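Local coordinates for uncharacterized protein DR_A0006 (Deinococcus radiodurans R1, PDB 3GGN) that is of unknown function but, as a member of the polyketide cyclase and lipid transport family with a START-type fold, probably binds a lipid-like or other hydrophobic ligand, at residues 134-137 and 138-141. Numbering follows the deposited sequence.
Sequences RDDL and MRFK
Asp136 and Arg139, three residues apart on one helix, form a salt bridge in which Asp136 OD1 meets Arg139 NH2 at 2.7 Å. The two side chains run alongside each other and point the same way, yet carboxylate and guanidinium planes are turned 73° apart, and NH2 alone reaches the carboxylate, a single-nitrogen bridge rather than a coplanar two-pronged one. A bend at chi3 (-73°) folds the arginine's end back, laying one face of its guanidinium over Asp136 CA. Its NE lies close to Arg139 NE of the second subunit, like charges that may repel, while NH1 has a long, weak ion pair with Glu143. Asp136 OD2 takes a hydrogen bond from Thr34 N, which pins the carboxylate from its other oxygen. With an alanine here instead of the arginine, Asp136 OD1 would probably lose its charged mate and Asp136 CA its guanidinium cover.

The nonpolar contact is made by Met138, whose SD lies 3.7 Å from Arg134 CD, against the aliphatic part of a chain whose NE forms a salt bridge with Asp8.

Four regular i to i+4 backbone bonds tie the two turns together, from Met138 N to Arg134 O (2.9 Å) through Lys141 N to Leu137 O (2.9 Å).

All this belongs to the C-terminal helix 130-146 of a helix-grip fold. Its buried side carries Leu137, against strand 4-12 and Trp23 of helix 16-24, and Phe140, which meets Trp23 edge-to-face.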
ATOM      1  N   ARG B 134       4.581  -6.634  10.134  1.00 16.40           N
ATOM      2  CA  ARG B 134       3.646  -5.872  10.971  1.00 17.43           C
ATOM      3  C   ARG B 134       3.090  -4.675  10.200  1.00 18.45           C
ATOM      4  O   ARG B 134       1.878  -4.474  10.143  1.00 20.02           O
ATOM      5  CB  ARG B 134       4.328  -5.367  12.251  1.00 16.68           C
ATOM      6  CG  ARG B 134       3.468  -4.373  13.064  1.00 13.82           C
ATOM      7  CD  ARG B 134       2.155  -5.001  13.489  1.00 17.89           C
ATOM      8  NE  ARG B 134       2.385  -6.102  14.414  1.00 20.68           N
ATOM      9  CZ  ARG B 134       2.783  -5.941  15.670  1.00 23.98           C
ATOM     10  NH1 ARG B 134       2.984  -4.721  16.150  1.00 22.53           N
ATOM     11  NH2 ARG B 134       3.002  -6.999  16.440  1.00 25.74           N
ATOM     12  N   ASP B 135       3.978  -3.885   9.605  1.00 19.64           N
ATOM     13  CA  ASP B 135       3.561  -2.719   8.835  1.00 18.33           C
ATOM     14  C   ASP B 135       2.619  -3.115   7.692  1.00 18.30           C
ATOM     15  O   ASP B 135       1.584  -2.477   7.489  1.00 14.90           O
ATOM     16  CB  ASP B 135       4.775  -1.976   8.256  1.00 18.69           C
ATOM     17  CG  ASP B 135       5.677  -1.382   9.335  1.00 23.22           C
ATOM     18  OD1 ASP B 135       5.179  -1.105  10.447  1.00 21.37           O
ATOM     19  OD2 ASP B 135       6.884  -1.180   9.062  1.00 24.71           O
ATOM     20  N   ASP B 136       2.984  -4.155   6.945  1.00 17.90           N
ATOM     21  CA  ASP B 136       2.156  -4.621   5.832  1.00 17.55           C
ATOM     22  C   ASP B 136       0.746  -5.000   6.306  1.00 19.45           C
ATOM     23  O   ASP B 136      -0.263  -4.663   5.658  1.00 17.37           O
ATOM     24  CB  ASP B 136       2.795  -5.840   5.153  1.00 19.57           C
ATOM     25  CG  ASP B 136       4.081  -5.505   4.409  1.00 21.88           C
ATOM     26  OD1 ASP B 136       4.336  -4.315   4.112  1.00 21.39           O
ATOM     27  OD2 ASP B 136       4.835  -6.452   4.095  1.00 24.54           O
ATOM     28  N   LEU B 137       0.675  -5.701   7.435  1.00 17.40           N
ATOM     29  CA  LEU B 137      -0.601  -6.124   7.986  1.00 15.48           C
ATOM     30  C   LEU B 137      -1.440  -4.947   8.473  1.00 15.23           C
ATOM     31  O   LEU B 137      -2.649  -4.925   8.277  1.00 11.78           O
ATOM     32  CB  LEU B 137      -0.380  -7.126   9.123  1.00 16.75           C
ATOM     33  CG  LEU B 137      -0.019  -8.534   8.622  1.00 18.37           C
ATOM     34  CD1 LEU B 137       0.357  -9.429   9.788  1.00 20.41           C
ATOM     35  CD2 LEU B 137      -1.210  -9.123   7.855  1.00 17.47           C
ATOM     36  N   MET B 138      -0.797  -3.969   9.099  1.00 17.56           N
ATOM     37  CA  MET B 138      -1.522  -2.800   9.588  1.00 20.05           C
ATOM     38  C   MET B 138      -2.089  -1.994   8.413  1.00 18.73           C
ATOM     39  O   MET B 138      -3.221  -1.505   8.470  1.00 18.27           O
ATOM     40  CB  MET B 138      -0.609  -1.929  10.457  1.00 22.93           C
ATOM     41  CG  MET B 138      -0.269  -2.561  11.798  1.00 30.85           C
ATOM     42  SD  MET B 138       0.885  -1.579  12.789  1.00 43.65           S
ATOM     43  CE  MET B 138      -0.253  -0.702  13.860  1.00 38.59           C
ATOM     44  N   ARG B 139      -1.315  -1.862   7.341  1.00 18.52           N
ATOM     45  CA  ARG B 139      -1.812  -1.131   6.187  1.00 18.58           C
ATOM     46  C   ARG B 139      -2.994  -1.885   5.580  1.00 16.78           C
ATOM     47  O   ARG B 139      -3.993  -1.277   5.187  1.00 18.65           O
ATOM     48  CB  ARG B 139      -0.695  -0.922   5.156  1.00 20.44           C
ATOM     49  CG  ARG B 139       0.343   0.097   5.638  1.00 24.66           C
ATOM     50  CD  ARG B 139       1.312   0.571   4.555  1.00 29.55           C
ATOM     51  NE  ARG B 139       2.289  -0.450   4.191  1.00 33.19           N
ATOM     52  CZ  ARG B 139       2.112  -1.331   3.214  1.00 35.20           C
ATOM     53  NH1 ARG B 139       0.996  -1.304   2.496  1.00 36.57           N
ATOM     54  NH2 ARG B 139       3.041  -2.245   2.965  1.00 35.01           N
ATOM     55  N   PHE B 140      -2.880  -3.207   5.517  1.00 15.33           N
ATOM     56  CA  PHE B 140      -3.943  -4.054   4.984  1.00 15.31           C
ATOM     57  C   PHE B 140      -5.215  -3.858   5.811  1.00 14.21           C
ATOM     58  O   PHE B 140      -6.323  -3.821   5.271  1.00 17.55           O
ATOM     59  CB  PHE B 140      -3.502  -5.525   5.026  1.00 14.45           C
ATOM     60  CG  PHE B 140      -4.571  -6.499   4.609  1.00 16.63           C
ATOM     61  CD1 PHE B 140      -5.165  -6.411   3.352  1.00 16.72           C
ATOM     62  CD2 PHE B 140      -4.961  -7.533   5.464  1.00 16.42           C
ATOM     63  CE1 PHE B 140      -6.134  -7.344   2.951  1.00 18.08           C
ATOM     64  CE2 PHE B 140      -5.920  -8.464   5.074  1.00 19.72           C
ATOM     65  CZ  PHE B 140      -6.509  -8.367   3.807  1.00 17.77           C
ATOM     66  N   LYS B 141      -5.050  -3.728   7.124  1.00 13.27           N
ATOM     67  CA  LYS B 141      -6.182  -3.514   8.020  1.00 14.80           C
ATOM     68  C   LYS B 141      -6.837  -2.162   7.723  1.00 15.67           C
ATOM     69  O   LYS B 141      -8.040  -2.074   7.504  1.00 15.32           O
ATOM     70  CB  LYS B 141      -5.707  -3.539   9.473  1.00 17.60           C
ATOM     71  CG  LYS B 141      -6.785  -3.191  10.490  1.00 18.58           C
ATOM     72  CD  LYS B 141      -6.208  -3.241  11.899  1.00 21.43           C
ATOM     73  CE  LYS B 141      -7.299  -3.126  12.950  1.00 24.96           C
ATOM     74  NZ  LYS B 141      -8.087  -1.888  12.781  1.00 25.67           N
TER